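Local atomic coordinates of L-threonine 3-dehydrogenase (PDB entry 7OL1), a protein that probably oxidises the C3 hydroxyl of L-threonine with NAD+, as an L-threonine dehydrogenase of the NAD-dependent epimerase/dehydratase type. Residues I139-E144 and T155-N160; P147-P152 and W300-D305; R189-I194 and F260-M265; Y224-T229 and V292-A297. All coordinates share one frame; numbering follows the deposited sequence.

Interaction 1: residues I139-E144 and T155-N160; sequences IAAFGE and TLQRPN
The ring of Phe142 overlaps the first half of the segment 155-160 along its CD1-CE1 side. CE1 meets the methyl of Thr155, with Phe142 CE1 to Thr155 CG2 at 3.6 Å, and CD1 lies 4.0 Å from Gln157 CG, the ring and the Gln157 amide being tilted 38° apart. Leu156 O comes in at the ring's edge, in its plane. With CG anti to its own carbonyl carbon (chi1 -71°), Phe142 swings its ring back to these residues although its CB sets off away from them. Gln157 CG anti to its carbonyl carbon (chi1 -68°) then runs past the backbone of Ala141, so that Ala141 O rests 3.3 Å from Gln157 CG. Further on, Pro159 CB sits 3.2 Å from Ala140 O, and Gly143 CA makes a CA-H...O contact of 3.5 Å with Arg158 O. No direct hydrogen bond joins the segments; one water links Glu144 N and Arg158 O weakly. The polar ends work outward: Gln157 NE2 bonds to Glu171, and Arg158 forms salt bridges with Glu171 and Asp175 of the second subunit, which places this loop pair at the dimer interface. The pair fills the connection between strand 132-138 and helix 162-181, with Ala140 against Tyr163 of the YxxxK signature of short-chain dehydrogenases, Ala141 and Pro159 on Val168, and Phe142 against Arg189 of strand 184-194.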
loop_
_atom_site.group_PDB
_atom_site.type_symbol
_atom_site.label_atom_id
_atom_site.label_comp_id
_atom_site.label_asym_id
_atom_site.label_seq_id
_atom_site.Cartn_x
_atom_site.Cartn_y
_atom_site.Cartn_z
ATOM N N ILE A 139 -0.342 -10.331 -10.183
ATOM C CA ILE A 139 1.126 -10.600 -10.100
ATOM C C ILE A 139 1.863 -9.267 -9.988
ATOM O O ILE A 139 3.000 -9.281 -9.454
ATOM C CB ILE A 139 1.662 -11.409 -11.294
ATOM C CG1 ILE A 139 0.829 -11.176 -12.563
ATOM C CG2 ILE A 139 1.755 -12.874 -10.921
ATOM C CD1 ILE A 139 1.455 -11.689 -13.861
ATOM N N ALA A 140 1.259 -8.171 -10.470
ATOM C CA ALA A 140 1.906 -6.837 -10.528
ATOM C C ALA A 140 2.119 -6.285 -9.112
ATOM O O ALA A 140 2.993 -5.388 -8.937
ATOM C CB ALA A 140 1.109 -5.916 -11.406
ATOM N N ALA A 141 1.439 -6.868 -8.127
ATOM C CA ALA A 141 1.557 -6.517 -6.692
ATOM C C ALA A 141 2.815 -7.121 -6.065
ATOM O O ALA A 141 2.852 -7.136 -4.825
ATOM C CB ALA A 141 0.352 -7.041 -5.953
ATOM N N PHE A 142 3.727 -7.690 -6.867
ATOM C CA PHE A 142 5.027 -8.284 -6.448
ATOM C C PHE A 142 6.202 -7.506 -7.090
ATOM O O PHE A 142 6.105 -7.135 -8.301
ATOM C CB PHE A 142 5.045 -9.771 -6.813
ATOM C CG PHE A 142 4.137 -10.668 -6.004
ATOM C CD1 PHE A 142 4.214 -10.712 -4.629
ATOM C CD2 PHE A 142 3.241 -11.525 -6.624
ATOM C CE1 PHE A 142 3.379 -11.545 -3.900
ATOM C CE2 PHE A 142 2.399 -12.353 -5.896
ATOM C CZ PHE A 142 2.460 -12.352 -4.531
ATOM N N GLY A 143 7.295 -7.312 -6.322
ATOM C CA GLY A 143 8.534 -6.592 -6.711
ATOM C C GLY A 143 9.639 -7.466 -7.316
ATOM O O GLY A 143 9.372 -8.640 -7.654
ATOM N N GLU A 144 10.849 -6.904 -7.468
ATOM C CA GLU A 144 12.004 -7.554 -8.158
ATOM C C GLU A 144 12.590 -8.613 -7.239
ATOM O O GLU A 144 13.005 -9.646 -7.772
ATOM C CB GLU A 144 13.102 -6.569 -8.560
ATOM C CG GLU A 144 13.149 -6.313 -10.064
ATOM C CD GLU A 144 13.476 -4.879 -10.465
ATOM O OE1 GLU A 144 14.409 -4.299 -9.865
ATOM O OE2 GLU A 144 12.783 -4.332 -11.361
ATOM N N THR A 155 4.371 -12.547 1.545
ATOM C CA THR A 155 5.775 -12.303 1.149
ATOM C C THR A 155 5.971 -10.816 0.881
ATOM O O THR A 155 5.143 -10.039 1.255
ATOM C CB THR A 155 6.194 -13.203 -0.027
ATOM O OG1 THR A 155 7.574 -12.965 -0.350
ATOM C CG2 THR A 155 5.341 -13.011 -1.260
ATOM N N LEU A 156 7.086 -10.484 0.273
ATOM C CA LEU A 156 7.582 -9.118 0.077
ATOM C C LEU A 156 6.827 -8.583 -1.144
ATOM O O LEU A 156 6.839 -9.286 -2.193
ATOM C CB LEU A 156 9.101 -9.235 -0.093
ATOM C CG LEU A 156 9.892 -7.938 -0.156
ATOM C CD1 LEU A 156 11.021 -7.971 0.851
ATOM C CD2 LEU A 156 10.423 -7.666 -1.568
ATOM N N GLN A 157 6.143 -7.436 -0.956
ATOM C CA GLN A 157 5.327 -6.697 -1.958
ATOM C C GLN A 157 5.823 -5.247 -2.009
ATOM O O GLN A 157 5.317 -4.371 -1.191
ATOM C CB GLN A 157 3.842 -6.781 -1.588
ATOM C CG GLN A 157 3.260 -8.183 -1.730
ATOM C CD GLN A 157 1.839 -8.283 -1.234
ATOM O OE1 GLN A 157 1.563 -8.230 -0.029
ATOM N NE2 GLN A 157 0.925 -8.473 -2.171
ATOM N N ARG A 158 6.818 -5.022 -2.876
ATOM C CA ARG A 158 7.382 -3.680 -3.178
ATOM C C ARG A 158 7.502 -3.488 -4.689
ATOM O O ARG A 158 8.612 -3.396 -5.210
ATOM C CB ARG A 158 8.755 -3.492 -2.532
ATOM C CG ARG A 158 8.796 -3.820 -1.048
ATOM C CD ARG A 158 8.262 -2.751 -0.118
ATOM N NE ARG A 158 8.787 -1.440 -0.466
ATOM C CZ ARG A 158 8.786 -0.413 0.363
ATOM N NH1 ARG A 158 8.318 -0.553 1.597
ATOM N NH2 ARG A 158 9.276 0.747 -0.036
ATOM N N PRO A 159 6.381 -3.337 -5.439
ATOM C CA PRO A 159 6.445 -3.163 -6.891
ATOM C C PRO A 159 6.822 -1.716 -7.231
ATOM O O PRO A 159 6.666 -0.853 -6.407
ATOM C CB PRO A 159 5.028 -3.558 -7.312
ATOM C CG PRO A 159 4.192 -3.014 -6.185
ATOM C CD PRO A 159 5.005 -3.245 -4.928
ATOM N N ASN A 160 7.346 -1.512 -8.434
ATOM C CA ASN A 160 7.926 -0.233 -8.932
ATOM C C ASN A 160 7.041 0.338 -10.058
ATOM O O ASN A 160 7.450 1.345 -10.673
ATOM C CB ASN A 160 9.357 -0.463 -9.444
ATOM C CG ASN A 160 9.429 -1.464 -10.593
ATOM O OD1 ASN A 160 8.599 -2.367 -10.734
ATOM N ND2 ASN A 160 10.428 -1.329 -11.440
HETATM O O HOH W 1 10.549 -3.837 -7.921
#

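Interaction 2: residues P147-P152 and W300-D305; sequences PKNMTP and WPNSLD
Pro147 and Lys148 begin a contact with Pro301 and Asn302 in which two irregular loops run alongside each other in the same direction, joined by a single beta bridge between Thr151 and Leu304. Pro147 itself adds little beyond its carbonyl, near Pro301 CG. Lys148 does more. Lys148 O accepts a hydrogen bond from Asn302 N at 2.8 Å, in the carbonyl plane, and a weak second one from Ser303 N. The lysine side chain, bent at chi2 and chi3, runs obliquely past Asn302 and brings NZ to the end of helix 291-299, where Lys148 NZ bonds to Asp298 O and, weakly, to Trp300 O. Asn149 lays its side chain across that of Asn302, their amide planes 46° apart. At Met150 the backbone takes left-handed angles, and Met150 N donates almost straight (168°) to Ser303 OG at 3.2 Å. The thioether crosses the Asp305 side chain at about a right angle, with Met150 SD 3.7 Å from Asp305 CB, while the carboxylate of Asp305 bonds through OD1 to Ser307. Thr151 makes the bridge proper: Thr151 N donates to Ser303 O at 3.2 Å, and Asp305 N returns a bond to Thr151 O at 2.9 Å. Thr151 CB packs on the CD2 methyl of the buried Leu304, which also touches Phe142. Pro152 closes the segment, with only a loose approach of its CA to Asp305 CB, and that same Asp305 CB lies 3.3 Å from Thr151 O.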
loop_
_atom_site.group_PDB
_atom_site.type_symbol
_atom_site.label_atom_id
_atom_site.label_comp_id
_atom_site.label_asym_id
_atom_site.label_seq_id
_atom_site.Cartn_x
_atom_site.Cartn_y
_atom_site.Cartn_z
ATOM N N PRO A 147 10.194 -13.391 -4.006
ATOM C CA PRO A 147 10.674 -14.713 -4.419
ATOM C C PRO A 147 10.085 -15.087 -5.789
ATOM O O PRO A 147 8.911 -14.784 -5.976
ATOM C CB PRO A 147 10.156 -15.658 -3.332
ATOM C CG PRO A 147 9.831 -14.772 -2.123
ATOM C CD PRO A 147 9.603 -13.372 -2.660
ATOM N N LYS A 148 10.863 -15.701 -6.698
ATOM C CA LYS A 148 10.470 -15.810 -8.134
ATOM C C LYS A 148 9.908 -17.208 -8.457
ATOM O O LYS A 148 9.300 -17.376 -9.557
ATOM C CB LYS A 148 11.643 -15.384 -9.026
ATOM C CG LYS A 148 12.142 -13.945 -8.818
ATOM C CD LYS A 148 11.904 -12.932 -9.943
ATOM C CE LYS A 148 11.970 -13.559 -11.323
ATOM N NZ LYS A 148 12.031 -12.555 -12.411
ATOM N N ASN A 149 10.029 -18.172 -7.533
ATOM C CA ASN A 149 9.697 -19.604 -7.780
ATOM C C ASN A 149 8.875 -20.139 -6.608
ATOM O O ASN A 149 9.334 -20.033 -5.446
ATOM C CB ASN A 149 10.976 -20.410 -8.048
ATOM C CG ASN A 149 11.651 -20.014 -9.349
ATOM O OD1 ASN A 149 12.661 -19.310 -9.348
ATOM N ND2 ASN A 149 11.067 -20.411 -10.467
ATOM N N MET A 150 7.690 -20.672 -6.892
ATOM C CA MET A 150 6.660 -20.962 -5.853
ATOM C C MET A 150 6.596 -19.794 -4.869
ATOM O O MET A 150 6.897 -19.980 -3.652
ATOM C CB MET A 150 6.961 -22.260 -5.105
ATOM C CG MET A 150 6.458 -23.450 -5.865
ATOM S SD MET A 150 4.677 -23.691 -5.672
ATOM C CE MET A 150 4.384 -24.199 -7.364
ATOM N N THR A 151 6.262 -18.620 -5.407
ATOM C CA THR A 151 6.131 -17.375 -4.615
ATOM C C THR A 151 5.066 -17.640 -3.572
ATOM O O THR A 151 3.952 -18.016 -3.903
ATOM C CB THR A 151 5.790 -16.153 -5.467
ATOM O OG1 THR A 151 6.776 -16.075 -6.493
ATOM C CG2 THR A 151 5.781 -14.875 -4.662
ATOM N N PRO A 152 5.401 -17.512 -2.283
ATOM C CA PRO A 152 4.413 -17.688 -1.225
ATOM C C PRO A 152 3.227 -16.725 -1.322
ATOM O O PRO A 152 3.338 -15.739 -1.995
ATOM C CB PRO A 152 5.186 -17.310 0.034
ATOM C CG PRO A 152 6.627 -17.568 -0.338
ATOM C CD PRO A 152 6.734 -17.149 -1.781
ATOM N N TRP A 300 8.544 -9.849 -12.539
ATOM C CA TRP A 300 7.440 -10.705 -12.058
ATOM C C TRP A 300 7.940 -12.111 -11.790
ATOM O O TRP A 300 8.613 -12.701 -12.628
ATOM C CB TRP A 300 6.324 -10.777 -13.099
ATOM C CG TRP A 300 5.496 -9.550 -13.302
ATOM C CD1 TRP A 300 5.362 -8.441 -12.513
ATOM C CD2 TRP A 300 4.599 -9.375 -14.402
ATOM N NE1 TRP A 300 4.464 -7.568 -13.074
ATOM C CE2 TRP A 300 3.969 -8.126 -14.226
ATOM C CE3 TRP A 300 4.292 -10.159 -15.517
ATOM C CZ2 TRP A 300 3.045 -7.640 -15.144
ATOM C CZ3 TRP A 300 3.385 -9.675 -16.424
ATOM C CH2 TRP A 300 2.770 -8.436 -16.234
ATOM N N PRO A 301 7.493 -12.723 -10.682
ATOM C CA PRO A 301 7.634 -14.160 -10.497
ATOM C C PRO A 301 7.414 -15.016 -11.759
ATOM O O PRO A 301 6.702 -14.613 -12.691
ATOM C CB PRO A 301 6.544 -14.482 -9.471
ATOM C CG PRO A 301 6.343 -13.203 -8.682
ATOM C CD PRO A 301 6.779 -12.068 -9.581
ATOM N N ASN A 302 8.041 -16.196 -11.739
ATOM C CA ASN A 302 7.994 -17.221 -12.807
ATOM C C ASN A 302 6.793 -18.123 -12.529
ATOM O O ASN A 302 6.186 -18.623 -13.523
ATOM C CB ASN A 302 9.278 -18.056 -12.864
ATOM C CG ASN A 302 10.543 -17.223 -12.921
ATOM O OD1 ASN A 302 10.629 -16.263 -13.693
ATOM N ND2 ASN A 302 11.523 -17.584 -12.098
ATOM N N SER A 303 6.476 -18.332 -11.242
ATOM C CA SER A 303 5.379 -19.237 -10.795
ATOM C C SER A 303 4.987 -18.909 -9.352
ATOM O O SER A 303 5.885 -18.592 -8.555
ATOM C CB SER A 303 5.779 -20.689 -10.944
ATOM O OG SER A 303 6.649 -21.081 -9.895
ATOM N N LEU A 304 3.697 -18.982 -9.028
ATOM C CA LEU A 304 3.185 -18.642 -7.675
ATOM C C LEU A 304 2.707 -19.930 -7.023
ATOM O O LEU A 304 2.369 -20.901 -7.768
ATOM C CB LEU A 304 1.994 -17.668 -7.721
ATOM C CG LEU A 304 2.085 -16.412 -8.591
ATOM C CD1 LEU A 304 0.684 -15.918 -8.926
ATOM C CD2 LEU A 304 2.877 -15.308 -7.907
ATOM N N ASP A 305 2.541 -19.865 -5.703
ATOM C CA ASP A 305 2.029 -20.979 -4.883
ATOM C C ASP A 305 0.555 -20.734 -4.539
ATOM O O ASP A 305 0.282 -20.009 -3.566
ATOM C CB ASP A 305 2.949 -21.170 -3.663
ATOM C CG ASP A 305 2.563 -22.329 -2.763
ATOM O OD1 ASP A 305 1.708 -23.137 -3.190
ATOM O OD2 ASP A 305 3.074 -22.390 -1.633
#

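Interaction 3: residues R189-I194 and F260-M265; sequences RFPGLI and FNITAM
Arg189 sets out from its CB beside the carbonyl of Phe260, with Arg189 CB and CG both 4.0 Å from Phe260 O. That same oxygen takes the backbone bond of this parallel strand pair, Arg189 N to Phe260 O at 2.9 Å. From CG to NE the chain is extended (chi2 -167°), which carries CD past the amide of Asn261, Arg189 CD lying 3.6 Å from Asn261 OD1. At the tip Arg189 NH1 donates to Asn261 OD1 over 2.9 Å. The oxygen lies in the guanidinium plane, yet the N-H arrives well above the plane of the amide carbonyl. NH1 has a second partner in Gln153 O, and NH2 forms a salt bridge with Glu171, so the buried charge is held from several directions. Past the bridge of Arg189 and Asn261, the contact turns apolar: Ile262 CD1 comes 3.9 Å from Phe190 CE1, the two side chains pointing the same way, and Pro191 CD lies 4.4 Å from Ile262 CG1. This buried contact belongs to the Rossmann-type sheet, where strand 184-194 lies between strands 132-138 and 260-261 at this level. Ile262 and Phe190 pack against helix 236-248, helix 307-313 covers Phe260 and Ile262, and Arg189 abuts Phe142.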
loop_
_atom_site.group_PDB
_atom_site.type_symbol
_atom_site.label_atom_id
_atom_site.label_comp_id
_atom_site.label_asym_id
_atom_site.label_seq_id
_atom_site.Cartn_x
_atom_site.Cartn_y
_atom_site.Cartn_z
ATOM N N ARG A 189 -5.108 -12.686 -6.987
ATOM C CA ARG A 189 -4.031 -12.138 -7.829
ATOM C C ARG A 189 -4.038 -12.932 -9.130
ATOM O O ARG A 189 -3.492 -14.029 -9.178
ATOM C CB ARG A 189 -2.684 -12.195 -7.106
ATOM C CG ARG A 189 -2.722 -11.720 -5.660
ATOM C CD ARG A 189 -1.305 -11.504 -5.151
ATOM N NE ARG A 189 -1.280 -10.946 -3.814
ATOM C CZ ARG A 189 -0.957 -11.590 -2.705
ATOM N NH1 ARG A 189 -0.590 -12.865 -2.728
ATOM N NH2 ARG A 189 -0.969 -10.925 -1.564
ATOM N N PHE A 190 -4.674 -12.391 -10.147
ATOM C CA PHE A 190 -4.645 -12.964 -11.507
ATOM C C PHE A 190 -3.242 -12.856 -12.087
ATOM O O PHE A 190 -2.554 -11.832 -11.999
ATOM C CB PHE A 190 -5.652 -12.282 -12.434
ATOM C CG PHE A 190 -7.080 -12.583 -12.096
ATOM C CD1 PHE A 190 -7.576 -13.863 -12.226
ATOM C CD2 PHE A 190 -7.918 -11.591 -11.618
ATOM C CE1 PHE A 190 -8.891 -14.148 -11.896
ATOM C CE2 PHE A 190 -9.233 -11.877 -11.291
ATOM C CZ PHE A 190 -9.721 -13.150 -11.444
ATOM N N PRO A 191 -2.820 -13.935 -12.753
ATOM C CA PRO A 191 -1.700 -13.874 -13.672
ATOM C C PRO A 191 -2.166 -13.371 -15.033
ATOM O O PRO A 191 -3.299 -12.971 -15.143
ATOM C CB PRO A 191 -1.339 -15.354 -13.802
ATOM C CG PRO A 191 -2.675 -16.067 -13.718
ATOM C CD PRO A 191 -3.429 -15.275 -12.670
ATOM N N GLY A 192 -1.291 -13.479 -16.032
ATOM C CA GLY A 192 -1.668 -13.386 -17.451
ATOM C C GLY A 192 -2.915 -14.203 -17.718
ATOM O O GLY A 192 -2.940 -15.393 -17.373
ATOM N N LEU A 193 -3.945 -13.564 -18.258
ATOM C CA LEU A 193 -5.145 -14.268 -18.737
ATOM C C LEU A 193 -5.113 -14.315 -20.264
ATOM O O LEU A 193 -4.625 -13.317 -20.916
ATOM C CB LEU A 193 -6.376 -13.541 -18.200
ATOM C CG LEU A 193 -6.484 -13.518 -16.680
ATOM C CD1 LEU A 193 -7.798 -12.905 -16.227
ATOM C CD2 LEU A 193 -6.342 -14.914 -16.117
ATOM N N ILE A 194 -5.566 -15.467 -20.775
ATOM C CA ILE A 194 -5.715 -15.842 -22.212
ATOM C C ILE A 194 -7.213 -15.983 -22.467
ATOM O O ILE A 194 -7.847 -16.817 -21.747
ATOM C CB ILE A 194 -5.005 -17.184 -22.526
ATOM C CG1 ILE A 194 -3.615 -17.291 -21.907
ATOM C CG2 ILE A 194 -4.943 -17.450 -24.019
ATOM C CD1 ILE A 194 -2.641 -16.351 -22.526
ATOM N N PHE A 260 -5.640 -13.790 -2.948
ATOM C CA PHE A 260 -5.105 -15.169 -3.023
ATOM C C PHE A 260 -4.333 -15.319 -4.314
ATOM O O PHE A 260 -4.934 -15.031 -5.333
ATOM C CB PHE A 260 -6.232 -16.197 -3.042
ATOM C CG PHE A 260 -6.876 -16.477 -1.713
ATOM C CD1 PHE A 260 -6.365 -17.452 -0.883
ATOM C CD2 PHE A 260 -8.043 -15.850 -1.328
ATOM C CE1 PHE A 260 -6.973 -17.757 0.329
ATOM C CE2 PHE A 260 -8.644 -16.146 -0.110
ATOM C CZ PHE A 260 -8.102 -17.087 0.727
ATOM N N ASN A 261 -3.085 -15.788 -4.261
ATOM C CA ASN A 261 -2.371 -16.297 -5.454
ATOM C C ASN A 261 -3.219 -17.383 -6.108
ATOM O O ASN A 261 -3.733 -18.288 -5.383
ATOM C CB ASN A 261 -1.060 -16.985 -5.133
ATOM C CG ASN A 261 0.006 -16.071 -4.610
ATOM O OD1 ASN A 261 -0.084 -14.857 -4.764
ATOM N ND2 ASN A 261 1.015 -16.680 -4.008
ATOM N N ILE A 262 -3.351 -17.324 -7.423
ATOM C CA ILE A 262 -3.918 -18.461 -8.177
ATOM C C ILE A 262 -3.092 -18.584 -9.436
ATOM O O ILE A 262 -2.467 -17.601 -9.836
ATOM C CB ILE A 262 -5.412 -18.291 -8.485
ATOM C CG1 ILE A 262 -5.693 -17.037 -9.304
ATOM C CG2 ILE A 262 -6.246 -18.303 -7.230
ATOM C CD1 ILE A 262 -7.106 -17.024 -9.886
ATOM N N THR A 263 -3.057 -19.782 -9.990
ATOM C CA THR A 263 -2.349 -20.062 -11.257
ATOM C C THR A 263 -2.752 -21.457 -11.724
ATOM O O THR A 263 -3.323 -22.235 -10.896
ATOM C CB THR A 263 -0.841 -19.899 -11.094
ATOM O OG1 THR A 263 -0.284 -19.924 -12.409
ATOM C CG2 THR A 263 -0.277 -20.977 -10.200
ATOM N N ALA A 264 -2.539 -21.693 -13.019
ATOM C CA ALA A 264 -2.881 -22.938 -13.736
ATOM C C ALA A 264 -1.643 -23.491 -14.440
ATOM O O ALA A 264 -1.641 -24.690 -14.733
ATOM C CB ALA A 264 -3.969 -22.647 -14.738
ATOM N N MET A 265 -0.657 -22.629 -14.717
ATOM C CA MET A 265 0.511 -22.948 -15.573
ATOM C C MET A 265 1.540 -21.804 -15.498
ATOM O O MET A 265 1.144 -20.695 -15.141
ATOM C CB MET A 265 0.085 -23.257 -17.026
ATOM C CG MET A 265 -0.789 -22.222 -17.740
ATOM S SD MET A 265 -1.712 -22.808 -19.255
ATOM C CE MET A 265 -3.050 -23.721 -18.502
#

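Interaction 4: residues Y224-T229 and V292-A297; sequences YIAEGT and VRQSIA
Tyr224 and Arg293 form the first of two close-packed spots. The guanidinium of Arg293 lies flat over one face of the ring in a stacked cation-pi pair, group centres 3.8 Å apart and planes only 6° from parallel, shifted toward the CD2-CE2 side of the ring. Bends at chi2 and chi3 fold the arginine over the tyrosine, and Asp290, salt-bridged to Arg293 NE, holds it there. The second spot is the Gln294 amide. With CG anti to the backbone N (chi1 -170°) and a bend at chi2, it reaches over to the type II turn from Ala226 to Thr229. Gln294 OE1 accepts from Ala226 N at 2.9 Å, nearly straight at 172°, and Gln294 NE2 donates to Thr229 OG1 at 3.0 Å. Thr229 OG1 in turn bonds to Ala226 O, so helix and turn grip the same hydroxyl. Beyond this the contact thins: Thr229 CG2 comes only to 4.2 Å from Ala297 CB, and the middle of the turn, Glu227 and Gly228, is exposed and touches nothing of the helix. The loop carrying the turn links strand 220-223 to strand 232-235, with helix 291-299 along one flank and Tyr207 of helix 207-217 packed on Tyr224 and Ile225.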
loop_
_atom_site.group_PDB
_atom_site.type_symbol
_atom_site.label_atom_id
_atom_site.label_comp_id
_atom_site.label_asym_id
_atom_site.label_seq_id
_atom_site.Cartn_x
_atom_site.Cartn_y
_atom_site.Cartn_z
ATOM N N TYR A 224 7.550 -10.693 -28.872
ATOM C CA TYR A 224 8.132 -9.446 -28.305
ATOM C C TYR A 224 8.792 -9.812 -26.965
ATOM O O TYR A 224 9.415 -8.932 -26.318
ATOM C CB TYR A 224 7.099 -8.300 -28.282
ATOM C CG TYR A 224 5.791 -8.526 -27.556
ATOM C CD1 TYR A 224 4.684 -9.073 -28.192
ATOM C CD2 TYR A 224 5.637 -8.142 -26.233
ATOM C CE1 TYR A 224 3.481 -9.272 -27.523
ATOM C CE2 TYR A 224 4.442 -8.330 -25.552
ATOM C CZ TYR A 224 3.356 -8.896 -26.195
ATOM O OH TYR A 224 2.192 -9.068 -25.501
ATOM N N ILE A 225 8.725 -11.100 -26.601
ATOM C CA ILE A 225 9.195 -11.637 -25.291
ATOM C C ILE A 225 10.216 -12.754 -25.544
ATOM O O ILE A 225 9.927 -13.663 -26.362
ATOM C CB ILE A 225 7.981 -12.072 -24.447
ATOM C CG1 ILE A 225 7.489 -10.908 -23.579
ATOM C CG2 ILE A 225 8.280 -13.310 -23.618
ATOM C CD1 ILE A 225 6.031 -10.996 -23.178
ATOM N N ALA A 226 11.362 -12.651 -24.858
ATOM C CA ALA A 226 12.583 -13.471 -25.044
ATOM C C ALA A 226 12.261 -14.931 -24.746
ATOM O O ALA A 226 11.408 -15.168 -23.879
ATOM C CB ALA A 226 13.684 -12.966 -24.143
ATOM N N GLU A 227 12.930 -15.862 -25.430
ATOM C CA GLU A 227 12.685 -17.324 -25.286
ATOM C C GLU A 227 13.150 -17.737 -23.890
ATOM O O GLU A 227 13.986 -17.008 -23.318
ATOM C CB GLU A 227 13.329 -18.105 -26.441
ATOM C CG GLU A 227 14.751 -18.596 -26.219
ATOM C CD GLU A 227 15.340 -19.253 -27.461
ATOM O OE1 GLU A 227 14.692 -20.166 -28.009
ATOM O OE2 GLU A 227 16.429 -18.835 -27.900
ATOM N N GLY A 228 12.562 -18.798 -23.328
ATOM C CA GLY A 228 12.850 -19.251 -21.950
ATOM C C GLY A 228 12.356 -18.321 -20.826
ATOM O O GLY A 228 12.555 -18.696 -19.643
ATOM N N THR A 229 11.718 -17.176 -21.121
ATOM C CA THR A 229 11.089 -16.296 -20.093
ATOM C C THR A 229 9.786 -16.940 -19.591
ATOM O O THR A 229 8.850 -17.087 -20.386
ATOM C CB THR A 229 10.863 -14.872 -20.613
ATOM O OG1 THR A 229 12.119 -14.317 -21.007
ATOM C CG2 THR A 229 10.237 -13.981 -19.564
ATOM N N VAL A 292 11.089 -3.094 -22.822
ATOM C CA VAL A 292 10.273 -2.452 -21.744
ATOM C C VAL A 292 9.345 -3.511 -21.140
ATOM O O VAL A 292 9.144 -3.452 -19.910
ATOM C CB VAL A 292 9.460 -1.221 -22.203
ATOM C CG1 VAL A 292 9.069 -0.341 -21.009
ATOM C CG2 VAL A 292 10.182 -0.404 -23.268
ATOM N N ARG A 293 8.797 -4.414 -21.968
ATOM C CA ARG A 293 7.836 -5.478 -21.550
ATOM C C ARG A 293 8.605 -6.654 -20.928
ATOM O O ARG A 293 8.139 -7.178 -19.896
ATOM C CB ARG A 293 6.976 -5.961 -22.727
ATOM C CG ARG A 293 5.539 -5.445 -22.741
ATOM C CD ARG A 293 5.265 -4.298 -23.708
ATOM N NE ARG A 293 5.719 -4.583 -25.070
ATOM C CZ ARG A 293 4.977 -5.047 -26.085
ATOM N NH1 ARG A 293 3.683 -5.296 -25.945
ATOM N NH2 ARG A 293 5.553 -5.261 -27.256
ATOM N N GLN A 294 9.715 -7.060 -21.553
ATOM C CA GLN A 294 10.716 -7.999 -20.983
ATOM C C GLN A 294 11.066 -7.551 -19.557
ATOM O O GLN A 294 10.939 -8.376 -18.636
ATOM C CB GLN A 294 11.971 -8.029 -21.855
ATOM C CG GLN A 294 12.939 -9.135 -21.471
ATOM C CD GLN A 294 12.299 -10.480 -21.701
ATOM O OE1 GLN A 294 11.713 -10.727 -22.759
ATOM N NE2 GLN A 294 12.394 -11.355 -20.705
ATOM N N SER A 295 11.495 -6.296 -19.390
ATOM C CA SER A 295 11.726 -5.638 -18.076
ATOM C C SER A 295 10.636 -6.055 -17.096
ATOM O O SER A 295 10.998 -6.601 -16.052
ATOM C CB SER A 295 11.784 -4.131 -18.169
ATOM O OG SER A 295 13.091 -3.669 -17.872
ATOM N N ILE A 296 9.362 -5.816 -17.435
ATOM C CA ILE A 296 8.200 -6.025 -16.512
ATOM C C ILE A 296 8.009 -7.538 -16.288
ATOM O O ILE A 296 7.688 -7.922 -15.151
ATOM C CB ILE A 296 6.889 -5.335 -16.978
ATOM C CG1 ILE A 296 7.112 -3.991 -17.677
ATOM C CG2 ILE A 296 5.928 -5.161 -15.804
ATOM C CD1 ILE A 296 5.847 -3.165 -17.835
ATOM N N ALA A 297 8.200 -8.375 -17.311
ATOM C CA ALA A 297 8.093 -9.850 -17.195
ATOM C C ALA A 297 9.190 -10.349 -16.250
ATOM O O ALA A 297 8.933 -11.300 -15.471
ATOM C CB ALA A 297 8.195 -10.511 -18.545
#

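How the interactions relate
From the N terminus, interaction 1 opens at 139-144, just after strand 132-138, and closes a short loop at 155-160, before helix 162-181. Interaction 2 starts within that loop, at 147-152, and finds its partner only at 300-305, so the two cross. Interaction 3 opens at 189-194 and interaction 4 at 224-229; 3 closes at 260-265 before 4 closes at 292-297, so these cross too, and both fall within the long span of interaction 2. Interactions 1, 2 and 3 touch one another, binding the central sheet to the loops beyond its strand ends. Interaction 4 stands apart from 1 and 3, joined to 2 through the end of helix 291-299.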